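Local coordinates for membrane lipoprotein family protein (Aeropyrum pernix, PDB 4PEV), which binds adenosine and probably serves as the solute-binding component of an ABC transporter that takes up nucleosides, at residues R158-A163 / L198-I203; V166-A171 / R379-L384; A185-V190 / V220-T225; Y205-Q210 / E409-G414. All coordinates share one frame; numbering follows the deposited sequence.

Interaction 1: residues R158-A163 / L198-I203; sequences REQEVA and LWRFHI. With ADN (adenosine), chain F.
Glu159 OE1 accepts the N-H of Arg200 NE at 2.8 Å, a salt bridge with a rather bent N-H...O angle of 141°. The nitrogen arrives nearly along the C-O axis of the carboxylate. The oxygen lies tilted from the guanidinium plane, and NE is the nitrogen that bonds directly to it. A water extends the link: it lies 2.7 Å from Glu159 OE2, to which it probably donates, and, in the guanidinium plane, accepts from Arg200 NH2 at 3.0 Å. OE2 also carries a salt bridge to Lys299, which hydrogen-bonds the adenosine.

The chain of Glu159 is bent at chi2 (84°), and its CG lies over one face of the Phe201 ring, 3.6 Å from the centroid in a CH-pi contact. Ala163 CB approaches the same ring obliquely, 4.1 Å from Phe201 CD1. At the far end of the ring, Phe201 CZ comes within 3.6 Å of the adenosine O3', while Leu198 CD1 touches the sugar at O4'. Gln160 flanks the other side chain of the pair: its OE1 meets Arg200 CD at 3.4 Å, and its CA makes a bent CA-H...O contact with Arg200 O.

Helices 159-163 and 198-203 thus meet at 37° beside the ligand pocket. The chemistry implies a second shell: Arg200 and the water hold the Glu159 carboxylate, which in turn probably helps to orient Lys299 and may temper its charge, while the same side chain supports a ring that lines the pocket.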
loop_
_atom_site.group_PDB
_atom_site.type_symbol
_atom_site.label_atom_id
_atom_site.label_comp_id
_atom_site.label_asym_id
_atom_site.label_seq_id
_atom_site.Cartn_x
_atom_site.Cartn_y
_atom_site.Cartn_z
ATOM N N ARG C 158 -6.203 -2.171 7.702
ATOM C CA ARG C 158 -5.605 -1.576 8.884
ATOM C C ARG C 158 -4.117 -1.374 8.584
ATOM O O ARG C 158 -3.270 -2.166 9.010
ATOM C CB ARG C 158 -5.844 -2.481 10.099
ATOM C CG ARG C 158 -7.317 -2.692 10.452
ATOM C CD ARG C 158 -7.483 -3.447 11.773
ATOM N NE ARG C 158 -6.954 -4.811 11.692
ATOM C CZ ARG C 158 -7.605 -5.852 11.171
ATOM N NH1 ARG C 158 -8.847 -5.717 10.698
ATOM N NH2 ARG C 158 -7.014 -7.046 11.126
ATOM N N GLU C 159 -3.824 -0.308 7.836
ATOM C CA GLU C 159 -2.489 -0.050 7.292
ATOM C C GLU C 159 -1.440 0.192 8.359
ATOM O O GLU C 159 -0.258 -0.028 8.127
ATOM C CB GLU C 159 -2.502 1.164 6.362
ATOM C CG GLU C 159 -3.128 0.927 5.001
ATOM C CD GLU C 159 -4.640 1.073 4.977
ATOM O OE1 GLU C 159 -5.255 1.389 6.016
ATOM O OE2 GLU C 159 -5.220 0.877 3.890
ATOM N N GLN C 160 -1.862 0.664 9.522
ATOM C CA GLN C 160 -0.949 0.824 10.647
ATOM C C GLN C 160 -0.188 -0.485 10.893
ATOM O O GLN C 160 1.021 -0.488 11.190
ATOM C CB GLN C 160 -1.702 1.231 11.920
ATOM C CG GLN C 160 -2.632 2.436 11.775
ATOM C CD GLN C 160 -4.115 2.069 11.737
ATOM O OE1 GLN C 160 -4.536 1.139 11.045
ATOM N NE2 GLN C 160 -4.914 2.807 12.490
ATOM N N GLU C 161 -0.900 -1.596 10.747
ATOM C CA GLU C 161 -0.363 -2.880 11.128
ATOM C C GLU C 161 0.866 -3.198 10.283
ATOM O O GLU C 161 1.954 -3.396 10.834
ATOM C CB GLU C 161 -1.445 -3.974 11.048
ATOM C CG GLU C 161 -2.623 -3.730 12.002
ATOM C CD GLU C 161 -3.615 -4.892 12.119
ATOM O OE1 GLU C 161 -3.407 -5.975 11.530
ATOM O OE2 GLU C 161 -4.631 -4.715 12.822
ATOM N N VAL C 162 0.715 -3.192 8.957
ATOM C CA VAL C 162 1.839 -3.512 8.056
ATOM C C VAL C 162 2.938 -2.415 7.995
ATOM O O VAL C 162 4.125 -2.731 7.951
ATOM C CB VAL C 162 1.340 -3.881 6.635
ATOM C CG1 VAL C 162 0.915 -2.647 5.845
ATOM C CG2 VAL C 162 2.404 -4.653 5.873
ATOM N N ALA C 163 2.547 -1.144 7.994
ATOM C CA ALA C 163 3.506 -0.043 7.948
ATOM C C ALA C 163 4.419 -0.018 9.172
ATOM O O ALA C 163 5.602 0.323 9.064
ATOM C CB ALA C 163 2.780 1.283 7.829
ATOM N N LEU C 198 -3.554 6.839 3.936
ATOM C CA LEU C 198 -2.174 7.272 4.139
ATOM C C LEU C 198 -1.910 7.802 5.539
ATOM O O LEU C 198 -0.764 7.744 6.010
ATOM C CB LEU C 198 -1.742 8.287 3.079
ATOM C CG LEU C 198 -1.164 7.578 1.844
ATOM C CD1 LEU C 198 -2.159 6.642 1.174
ATOM C CD2 LEU C 198 -0.667 8.593 0.842
ATOM N N TRP C 199 -2.945 8.305 6.216
ATOM C CA TRP C 199 -2.805 8.634 7.628
ATOM C C TRP C 199 -2.398 7.360 8.367
ATOM O O TRP C 199 -1.468 7.365 9.170
ATOM C CB TRP C 199 -4.093 9.161 8.232
ATOM C CG TRP C 199 -4.649 10.394 7.613
ATOM C CD1 TRP C 199 -4.033 11.224 6.732
ATOM C CD2 TRP C 199 -5.939 10.963 7.869
ATOM N NE1 TRP C 199 -4.869 12.274 6.395
ATOM C CE2 TRP C 199 -6.045 12.138 7.084
ATOM C CE3 TRP C 199 -7.027 10.589 8.683
ATOM C CZ2 TRP C 199 -7.201 12.942 7.079
ATOM C CZ3 TRP C 199 -8.176 11.383 8.679
ATOM C CH2 TRP C 199 -8.253 12.548 7.877
ATOM N N ARG C 200 -3.080 6.262 8.069
ATOM C CA ARG C 200 -2.791 4.995 8.725
ATOM C C ARG C 200 -1.389 4.474 8.416
ATOM O O ARG C 200 -0.720 3.938 9.307
ATOM C CB ARG C 200 -3.843 3.951 8.357
ATOM C CG ARG C 200 -5.226 4.337 8.841
ATOM C CD ARG C 200 -6.205 3.172 8.877
ATOM N NE ARG C 200 -6.870 2.961 7.599
ATOM C CZ ARG C 200 -7.763 3.789 7.080
ATOM N NH1 ARG C 200 -8.096 4.905 7.724
ATOM N NH2 ARG C 200 -8.323 3.504 5.908
ATOM N N PHE C 201 -0.951 4.628 7.163
ATOM C CA PHE C 201 0.422 4.278 6.787
ATOM C C PHE C 201 1.375 5.110 7.621
ATOM O O PHE C 201 2.230 4.564 8.304
ATOM C CB PHE C 201 0.715 4.523 5.286
ATOM C CG PHE C 201 0.263 3.405 4.372
ATOM C CD1 PHE C 201 0.958 2.208 4.318
ATOM C CD2 PHE C 201 -0.851 3.556 3.545
ATOM C CE1 PHE C 201 0.551 1.185 3.464
ATOM C CE2 PHE C 201 -1.263 2.535 2.700
ATOM C CZ PHE C 201 -0.561 1.351 2.654
ATOM N N HIS C 202 1.206 6.431 7.565
ATOM C CA HIS C 202 2.103 7.351 8.251
ATOM C C HIS C 202 2.216 6.969 9.712
ATOM O O HIS C 202 3.306 6.675 10.196
ATOM C CB HIS C 202 1.631 8.797 8.122
ATOM C CG HIS C 202 2.616 9.795 8.639
ATOM N ND1 HIS C 202 2.368 11.149 8.636
ATOM C CD2 HIS C 202 3.851 9.643 9.179
ATOM C CE1 HIS C 202 3.411 11.791 9.139
ATOM N NE2 HIS C 202 4.321 10.900 9.483
ATOM N N ILE C 203 1.093 6.948 10.410
ATOM C CA ILE C 203 1.080 6.575 11.820
ATOM C C ILE C 203 1.795 5.255 12.082
ATOM O O ILE C 203 2.550 5.151 13.027
ATOM C CB ILE C 203 -0.366 6.476 12.350
ATOM C CG1 ILE C 203 -0.932 7.879 12.563
ATOM C CG2 ILE C 203 -0.435 5.655 13.635
ATOM C CD1 ILE C 203 -2.424 7.886 12.797
HETATM O "O5'" ADN F . 0.604 3.178 -3.007
HETATM C "C5'" ADN F . 0.382 3.411 -1.602
HETATM C "C4'" ADN F . -1.083 3.576 -1.184
HETATM O "O4'" ADN F . -1.672 4.751 -1.747
HETATM C "C3'" ADN F . -2.047 2.458 -1.568
HETATM O "O3'" ADN F . -1.958 1.336 -0.684
HETATM C "C2'" ADN F . -3.395 3.169 -1.522
HETATM O "O2'" ADN F . -3.945 3.255 -0.201
HETATM C "C1'" ADN F . -3.057 4.552 -2.015
HETATM N N9 ADN F . -3.266 4.666 -3.471
HETATM C C8 ADN F . -2.438 4.251 -4.457
HETATM N N7 ADN F . -2.949 4.537 -5.685
HETATM C C5 ADN F . -4.129 5.157 -5.470
HETATM C C6 ADN F . -5.209 5.732 -6.300
HETATM N N6 ADN F . -5.116 5.692 -7.642
HETATM N N1 ADN F . -6.283 6.279 -5.677
HETATM C C2 ADN F . -6.398 6.316 -4.332
HETATM N N3 ADN F . -5.461 5.814 -3.518
HETATM C C4 ADN F . -4.334 5.233 -4.013
HETATM O O HOH W 1 -7.862 1.305 3.855
#

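Interaction 2: residues V166-A171 / R379-L384; sequences VGIIAA and RLVEEL
No aromatic ring or other flat group supplies a face or an edge where Ile168 and Ile169 meet Leu380, Val381 and Leu384; aliphatic side chains make nearly all of the contact. Ile168 does most of the work, using its two branches separately. Its CG2 rests 3.9 Å from Leu380 CB and 4.1 Å from Val381 CG2, whereas the longer arm, extended at chi2 (158°), carries CD1 to 3.5 Å from Leu384 CD2 and also brings it near the backbone oxygen of Leu380. The next residue, Ile169, folds its arm at chi2 (-71°), which brings CD1 to within 3.4 Å of Val381 CG2.

The two segments run almost antiparallel, 166° between their directions, with axes 9.4 Å apart. Tyr212 of helix 196-214 also touches Leu380, and Ser164 and Leu165 extend the cover over Leu384, so helix 375-389 is packed against two helices of the domain at once.

Since all five touching residues are buried and no hydrogen bond crosses between the segments, the association rests on dispersion and the exclusion of water; the fit comes from contacts between methyl groups, not from any directional polar bond.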
loop_
_atom_site.group_PDB
_atom_site.type_symbol
_atom_site.label_atom_id
_atom_site.label_comp_id
_atom_site.label_asym_id
_atom_site.label_seq_id
_atom_site.Cartn_x
_atom_site.Cartn_y
_atom_site.Cartn_z
ATOM N N VAL C 166 7.118 -2.365 8.625
ATOM C CA VAL C 166 8.017 -1.734 7.680
ATOM C C VAL C 166 8.871 -0.680 8.390
ATOM O O VAL C 166 10.064 -0.571 8.121
ATOM C CB VAL C 166 7.208 -1.136 6.496
ATOM C CG1 VAL C 166 7.990 -0.065 5.752
ATOM C CG2 VAL C 166 6.769 -2.242 5.545
ATOM N N GLY C 167 8.262 0.084 9.294
ATOM C CA GLY C 167 8.970 1.111 10.049
ATOM C C GLY C 167 10.142 0.537 10.812
ATOM O O GLY C 167 11.244 1.086 10.784
ATOM N N ILE C 168 9.901 -0.586 11.485
ATOM C CA ILE C 168 10.942 -1.305 12.221
ATOM C C ILE C 168 12.070 -1.682 11.283
ATOM O O ILE C 168 13.231 -1.459 11.596
ATOM C CB ILE C 168 10.379 -2.576 12.904
ATOM C CG1 ILE C 168 9.587 -2.197 14.151
ATOM C CG2 ILE C 168 11.477 -3.542 13.317
ATOM C CD1 ILE C 168 8.600 -3.265 14.549
ATOM N N ILE C 169 11.722 -2.240 10.129
ATOM C CA ILE C 169 12.721 -2.682 9.155
ATOM C C ILE C 169 13.594 -1.531 8.642
ATOM O O ILE C 169 14.820 -1.661 8.536
ATOM C CB ILE C 169 12.065 -3.352 7.933
ATOM C CG1 ILE C 169 11.305 -4.625 8.336
ATOM C CG2 ILE C 169 13.117 -3.666 6.859
ATOM C CD1 ILE C 169 12.203 -5.778 8.735
ATOM N N ALA C 170 12.957 -0.417 8.311
ATOM C CA ALA C 170 13.655 0.696 7.709
ATOM C C ALA C 170 14.534 1.372 8.743
ATOM O O ALA C 170 15.625 1.820 8.438
ATOM C CB ALA C 170 12.658 1.678 7.124
ATOM N N ALA C 171 14.063 1.448 9.975
ATOM C CA ALA C 171 14.900 1.961 11.047
ATOM C C ALA C 171 16.134 1.097 11.198
ATOM O O ALA C 171 17.210 1.599 11.502
ATOM C CB ALA C 171 14.138 2.008 12.366
ATOM N N ARG C 379 13.576 -10.027 14.877
ATOM C CA ARG C 379 13.135 -10.369 16.219
ATOM C C ARG C 379 12.056 -9.361 16.604
ATOM O O ARG C 379 10.964 -9.740 17.018
ATOM C CB ARG C 379 14.350 -10.306 17.170
ATOM C CG ARG C 379 14.271 -11.057 18.494
ATOM C CD ARG C 379 15.325 -10.550 19.491
ATOM N NE ARG C 379 14.886 -9.320 20.188
ATOM C CZ ARG C 379 15.555 -8.156 20.263
ATOM N NH1 ARG C 379 16.754 -7.989 19.709
ATOM N NH2 ARG C 379 15.018 -7.133 20.929
ATOM N N LEU C 380 12.355 -8.078 16.415
ATOM C CA LEU C 380 11.385 -6.998 16.663
ATOM C C LEU C 380 10.161 -7.015 15.738
ATOM O O LEU C 380 9.055 -6.724 16.196
ATOM C CB LEU C 380 12.061 -5.634 16.565
ATOM C CG LEU C 380 13.068 -5.364 17.680
ATOM C CD1 LEU C 380 13.940 -4.161 17.342
ATOM C CD2 LEU C 380 12.360 -5.173 19.018
ATOM N N VAL C 381 10.355 -7.320 14.448
ATOM C CA VAL C 381 9.231 -7.548 13.517
ATOM C C VAL C 381 8.293 -8.572 14.115
ATOM O O VAL C 381 7.123 -8.297 14.309
ATOM C CB VAL C 381 9.695 -8.071 12.132
ATOM C CG1 VAL C 381 8.527 -8.661 11.341
ATOM C CG2 VAL C 381 10.375 -6.963 11.331
ATOM N N GLU C 382 8.838 -9.749 14.411
ATOM C CA GLU C 382 8.076 -10.866 14.966
ATOM C C GLU C 382 7.395 -10.528 16.310
ATOM O O GLU C 382 6.272 -10.943 16.565
ATOM C CB GLU C 382 8.990 -12.094 15.097
ATOM C CG GLU C 382 8.280 -13.374 15.526
ATOM C CD GLU C 382 7.024 -13.668 14.710
ATOM O OE1 GLU C 382 7.146 -13.908 13.486
ATOM O OE2 GLU C 382 5.908 -13.653 15.292
ATOM N N GLU C 383 8.069 -9.755 17.147
ATOM C CA GLU C 383 7.527 -9.390 18.443
ATOM C C GLU C 383 6.396 -8.392 18.310
ATOM O O GLU C 383 5.598 -8.269 19.221
ATOM C CB GLU C 383 8.642 -8.841 19.349
ATOM C CG GLU C 383 8.230 -7.947 20.527
ATOM C CD GLU C 383 9.450 -7.349 21.238
ATOM O OE1 GLU C 383 10.342 -8.143 21.637
ATOM O OE2 GLU C 383 9.534 -6.095 21.377
ATOM N N LEU C 384 6.321 -7.663 17.198
ATOM C CA LEU C 384 5.213 -6.728 16.991
ATOM C C LEU C 384 4.078 -7.383 16.217
ATOM O O LEU C 384 2.908 -7.212 16.545
ATOM C CB LEU C 384 5.680 -5.471 16.269
ATOM C CG LEU C 384 4.608 -4.385 16.072
ATOM C CD1 LEU C 384 3.876 -4.056 17.365
ATOM C CD2 LEU C 384 5.218 -3.119 15.477
#

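Interaction 3: residues A185-V190 / V220-T225; sequences AKAGAV and VEMVWT
A beta-alpha-beta unit, strand 186-191, helix 196-214 and strand 222-226, brings Ala187 to Val190 alongside Met222 to Thr225 as parallel neighbours at one border of a mixed sheet. Four backbone hydrogen bonds stitch them. Ala187 N donates to Glu221 O at 3.0 Å and Ala187 O receives Val223 N at 3.2 Å; Ala189 repeats the pattern, its N bonded to Val223 O (3.0 Å) and its O to Thr225 N (3.1 Å). Ala187 and Ala189 thus use both N and O toward this neighbour, as alternate residues do in a parallel pair.

On the face with Ala187 and Ala189, Met222, a selenomethionine, sets CG 4.1 Å from Ala187 CB, and Trp224 brings CE3 to 3.4 Å from Ala189 CB, the methyl meeting the indole obliquely. His202 of the connecting helix stacks on that indole, and Tyr205 covers Ala187. At the start of the ladder Lys186 and Glu221 extend together in the same direction and end in a weak salt bridge, NZ to OE1 3.4 Å.

Two parallel strands joined by a helix that packs on one face of their sheet are typical of the Rossmann-like domains of type I periplasmic binding proteins.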
loop_
_atom_site.group_PDB
_atom_site.type_symbol
_atom_site.label_atom_id
_atom_site.label_comp_id
_atom_site.label_asym_id
_atom_site.label_seq_id
_atom_site.Cartn_x
_atom_site.Cartn_y
_atom_site.Cartn_z
ATOM N N ALA C 185 22.040 8.294 8.199
ATOM C CA ALA C 185 21.066 7.709 7.285
ATOM C C ALA C 185 19.712 7.733 7.932
ATOM O O ALA C 185 19.515 7.089 8.955
ATOM C CB ALA C 185 21.428 6.270 6.966
ATOM N N LYS C 186 18.768 8.445 7.320
ATOM C CA LYS C 186 17.394 8.476 7.815
ATOM C C LYS C 186 16.448 7.549 7.049
ATOM O O LYS C 186 16.728 7.138 5.917
ATOM C CB LYS C 186 16.859 9.891 7.763
ATOM C CG LYS C 186 17.779 10.884 8.428
ATOM C CD LYS C 186 17.187 12.270 8.368
ATOM C CE LYS C 186 18.247 13.312 8.616
ATOM N NZ LYS C 186 17.618 14.651 8.543
ATOM N N ALA C 187 15.336 7.212 7.698
ATOM C CA ALA C 187 14.241 6.515 7.049
ATOM C C ALA C 187 13.362 7.567 6.392
ATOM O O ALA C 187 13.460 8.747 6.709
ATOM C CB ALA C 187 13.444 5.702 8.054
ATOM N N GLY C 188 12.521 7.151 5.460
ATOM C CA GLY C 188 11.751 8.109 4.698
ATOM C C GLY C 188 10.561 7.481 4.037
ATOM O O GLY C 188 10.408 6.262 4.044
ATOM N N ALA C 189 9.708 8.333 3.481
ATOM C CA ALA C 189 8.576 7.877 2.690
ATOM C C ALA C 189 8.158 8.972 1.750
ATOM O O ALA C 189 8.085 10.127 2.154
ATOM C CB ALA C 189 7.408 7.501 3.581
ATOM N N VAL C 190 7.910 8.603 0.496
ATOM C CA VAL C 190 7.338 9.508 -0.477
ATOM C C VAL C 190 5.897 9.079 -0.623
ATOM O O VAL C 190 5.626 7.951 -1.052
ATOM C CB VAL C 190 8.048 9.433 -1.843
ATOM C CG1 VAL C 190 7.399 10.412 -2.823
ATOM C CG2 VAL C 190 9.541 9.715 -1.688
ATOM N N VAL C 220 16.988 7.005 15.095
ATOM C CA VAL C 220 16.819 7.070 13.648
ATOM C C VAL C 220 15.679 8.018 13.344
ATOM O O VAL C 220 14.571 7.823 13.833
ATOM C CB VAL C 220 16.466 5.690 13.037
ATOM C CG1 VAL C 220 16.100 5.826 11.564
ATOM C CG2 VAL C 220 17.603 4.684 13.219
ATOM N N GLU C 221 15.940 9.028 12.523
ATOM C CA GLU C 221 14.914 9.997 12.150
ATOM C C GLU C 221 14.113 9.547 10.937
ATOM O O GLU C 221 14.584 8.721 10.162
ATOM C CB GLU C 221 15.553 11.333 11.869
ATOM C CG GLU C 221 16.247 11.874 13.094
ATOM C CD GLU C 221 16.731 13.295 12.910
ATOM O OE1 GLU C 221 16.838 13.765 11.749
ATOM O OE2 GLU C 221 17.013 13.939 13.942
HETATM N N MSE C 222 12.901 10.085 10.795
HETATM C CA MSE C 222 12.004 9.709 9.703
HETATM C C MSE C 222 11.396 10.931 9.071
HETATM O O MSE C 222 10.898 11.818 9.752
HETATM C CB MSE C 222 10.895 8.770 10.171
HETATM C CG MSE C 222 10.237 8.044 8.988
HETATM SE SE MSE C 222 8.647 8.979 8.229
HETATM C CE MSE C 222 7.367 8.566 9.672
ATOM N N VAL C 223 11.433 10.970 7.746
ATOM C CA VAL C 223 10.924 12.096 6.981
ATOM C C VAL C 223 9.842 11.605 6.052
ATOM O O VAL C 223 10.077 10.746 5.197
ATOM C CB VAL C 223 12.029 12.755 6.150
ATOM C CG1 VAL C 223 11.454 13.868 5.268
ATOM C CG2 VAL C 223 13.124 13.267 7.089
ATOM N N TRP C 224 8.654 12.163 6.232
ATOM C CA TRP C 224 7.484 11.779 5.476
ATOM C C TRP C 224 7.054 12.954 4.624
ATOM O O TRP C 224 6.804 14.027 5.149
ATOM C CB TRP C 224 6.381 11.409 6.438
ATOM C CG TRP C 224 5.129 11.034 5.791
ATOM C CD1 TRP C 224 4.191 11.874 5.272
ATOM C CD2 TRP C 224 4.636 9.713 5.604
ATOM N NE1 TRP C 224 3.131 11.153 4.785
ATOM C CE2 TRP C 224 3.380 9.821 4.971
ATOM C CE3 TRP C 224 5.137 8.444 5.905
ATOM C CZ2 TRP C 224 2.614 8.708 4.626
ATOM C CZ3 TRP C 224 4.374 7.339 5.570
ATOM C CH2 TRP C 224 3.120 7.480 4.936
ATOM N N THR C 225 6.974 12.744 3.313
ATOM C CA THR C 225 6.555 13.777 2.375
ATOM C C THR C 225 5.331 13.375 1.544
ATOM O O THR C 225 5.382 12.427 0.738
ATOM C CB THR C 225 7.703 14.140 1.422
ATOM O OG1 THR C 225 8.893 14.344 2.187
ATOM C CG2 THR C 225 7.373 15.411 0.626
#

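Interaction 4: residues Y205-Q210 / E409-G414; sequences YLYGVQ and EELKAG
Leu411 meets Leu206, Tyr207 and Gln210 just where helix 401-412 gives way to a Schellman motif, in which Gly414, with positive phi (80°), turns back into the last helical turn. The contact seats that helix end on helix 196-214.

The apolar part centres on two leucines whose side chains overlap head to tail. Leu206, whose CG is turned away from its own backbone nitrogen (chi1 -175°), reaches across so that CD2 lies 3.5 Å from Leu411 CB, and the same methyl skirts Lys412 CG at 4.2 Å. Leu411 spreads its own branches along the partner helix: CD1 lies 3.9 Å from the Tyr207 backbone N, while CD2 approaches the Tyr207 ring obliquely, 4.2 Å from ring atom CD2. Phe395 packs edge-to-face with this tyrosine, and Leu416, just past the turn, touches both Tyr207 and Gln210.

The polar part is a single side-chain bond. Gln210 NE2 donates to Leu411 O at 2.7 Å, nearly straight at 162°, with the donor lying in the carbonyl plane and the oxygen close to the plane of the amide. The bend of the glutamine chain at chi2 curls its amide over toward that carbonyl. Asn213 ND2 holds the other end, OE1, which should fix the flip of the amide.

Carbonyls of a final turn often lack the i+4 N-H; for Leu411 O two other donors serve. It takes the Gln210 amide together with the backbone N of Gly414, the latter at 2.9 Å.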
loop_
_atom_site.group_PDB
_atom_site.type_symbol
_atom_site.label_atom_id
_atom_site.label_comp_id
_atom_site.label_asym_id
_atom_site.label_seq_id
_atom_site.Cartn_x
_atom_site.Cartn_y
_atom_site.Cartn_z
ATOM N N TYR C 205 4.050 3.707 10.250
ATOM C CA TYR C 205 5.435 3.736 9.837
ATOM C C TYR C 205 6.272 4.420 10.902
ATOM O O TYR C 205 7.317 3.911 11.276
ATOM C CB TYR C 205 5.559 4.439 8.476
ATOM C CG TYR C 205 6.946 4.442 7.861
ATOM C CD1 TYR C 205 7.654 3.252 7.655
ATOM C CD2 TYR C 205 7.545 5.635 7.457
ATOM C CE1 TYR C 205 8.920 3.251 7.075
ATOM C CE2 TYR C 205 8.811 5.642 6.873
ATOM C CZ TYR C 205 9.488 4.448 6.685
ATOM O OH TYR C 205 10.738 4.474 6.121
ATOM N N LEU C 206 5.808 5.569 11.380
ATOM C CA LEU C 206 6.470 6.292 12.468
ATOM C C LEU C 206 6.459 5.485 13.753
ATOM O O LEU C 206 7.461 5.404 14.463
ATOM C CB LEU C 206 5.764 7.617 12.731
ATOM C CG LEU C 206 6.381 8.577 13.753
ATOM C CD1 LEU C 206 7.848 8.897 13.490
ATOM C CD2 LEU C 206 5.562 9.855 13.765
ATOM N N TYR C 207 5.317 4.886 14.050
ATOM C CA TYR C 207 5.221 4.009 15.195
ATOM C C TYR C 207 6.333 2.992 15.141
ATOM O O TYR C 207 7.065 2.829 16.101
ATOM C CB TYR C 207 3.872 3.290 15.239
ATOM C CG TYR C 207 3.752 2.373 16.430
ATOM C CD1 TYR C 207 4.245 1.085 16.373
ATOM C CD2 TYR C 207 3.167 2.801 17.618
ATOM C CE1 TYR C 207 4.156 0.238 17.453
ATOM C CE2 TYR C 207 3.070 1.949 18.715
ATOM C CZ TYR C 207 3.579 0.669 18.618
ATOM O OH TYR C 207 3.509 -0.218 19.661
ATOM N N GLY C 208 6.442 2.305 14.012
ATOM C CA GLY C 208 7.423 1.236 13.843
ATOM C C GLY C 208 8.861 1.693 13.987
ATOM O O GLY C 208 9.694 0.948 14.467
ATOM N N VAL C 209 9.156 2.917 13.566
ATOM C CA VAL C 209 10.515 3.462 13.680
ATOM C C VAL C 209 10.826 3.794 15.134
ATOM O O VAL C 209 11.923 3.506 15.609
ATOM C CB VAL C 209 10.712 4.735 12.814
ATOM C CG1 VAL C 209 11.991 5.478 13.200
ATOM C CG2 VAL C 209 10.717 4.385 11.330
ATOM N N GLN C 210 9.874 4.421 15.826
ATOM C CA GLN C 210 10.069 4.789 17.224
ATOM C C GLN C 210 10.148 3.552 18.087
ATOM O O GLN C 210 10.888 3.534 19.069
ATOM C CB GLN C 210 8.936 5.670 17.729
ATOM C CG GLN C 210 8.855 7.040 17.082
ATOM C CD GLN C 210 10.058 7.891 17.404
ATOM O OE1 GLN C 210 11.171 7.556 17.027
ATOM N NE2 GLN C 210 9.841 8.995 18.101
ATOM N N GLU C 409 2.488 14.247 16.452
ATOM C CA GLU C 409 3.193 15.039 17.492
ATOM C C GLU C 409 3.668 14.136 18.630
ATOM O O GLU C 409 4.807 14.246 19.107
ATOM C CB GLU C 409 2.280 16.112 18.099
ATOM C CG GLU C 409 2.192 17.439 17.346
ATOM C CD GLU C 409 1.041 18.339 17.845
ATOM O OE1 GLU C 409 0.844 18.491 19.082
ATOM O OE2 GLU C 409 0.318 18.902 16.989
ATOM N N GLU C 410 2.768 13.245 19.042
ATOM C CA GLU C 410 2.981 12.353 20.170
ATOM C C GLU C 410 3.983 11.261 19.861
ATOM O O GLU C 410 4.841 10.970 20.680
ATOM C CB GLU C 410 1.650 11.710 20.606
ATOM C CG GLU C 410 0.612 12.686 21.162
ATOM C CD GLU C 410 1.144 13.519 22.318
ATOM O OE1 GLU C 410 1.828 12.958 23.210
ATOM O OE2 GLU C 410 0.882 14.740 22.325
ATOM N N LEU C 411 3.857 10.644 18.691
ATOM C CA LEU C 411 4.843 9.655 18.224
ATOM C C LEU C 411 6.220 10.275 17.994
ATOM O O LEU C 411 7.230 9.682 18.358
ATOM C CB LEU C 411 4.369 8.978 16.945
ATOM C CG LEU C 411 3.184 8.038 17.123
ATOM C CD1 LEU C 411 2.847 7.372 15.801
ATOM C CD2 LEU C 411 3.479 6.981 18.163
ATOM N N LYS C 412 6.261 11.467 17.401
ATOM C CA LYS C 412 7.511 12.215 17.288
ATOM C C LYS C 412 8.147 12.449 18.657
ATOM O O LYS C 412 9.362 12.533 18.764
ATOM C CB LYS C 412 7.283 13.563 16.613
ATOM C CG LYS C 412 7.097 13.505 15.108
ATOM C CD LYS C 412 7.333 14.877 14.491
ATOM C CE LYS C 412 6.984 14.909 13.007
ATOM N NZ LYS C 412 7.550 16.126 12.365
ATOM N N ALA C 413 7.311 12.565 19.689
ATOM C CA ALA C 413 7.760 12.750 21.065
ATOM C C ALA C 413 8.103 11.443 21.786
ATOM O O ALA C 413 8.440 11.468 22.954
ATOM C CB ALA C 413 6.687 13.491 21.852
ATOM N N GLY C 414 7.988 10.301 21.125
ATOM C CA GLY C 414 8.289 9.025 21.773
ATOM C C GLY C 414 7.178 8.479 22.654
ATOM O O GLY C 414 7.364 7.479 23.367
#

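In the fold
The four contacts lie close together, with centres 12 to 15 Å apart, in the domain built on the mixed sheet. Helix 159-181 serves interactions 1 and 2, and helix 196-214 serves interactions 1 and 4; the latter helix also connects the two strands of interaction 3. Along the chain, interaction 1 closes before interaction 4 opens, interaction 3 is nested within interaction 2, and the other pairs interleave. Tyr205 ties several together, packing on Gly167, Ala187 and Met222. Interactions 2 and 4 place helices 375-389 and 401-412, from late in the chain, against this layer, while interaction 1 carries it to the adenosine pocket.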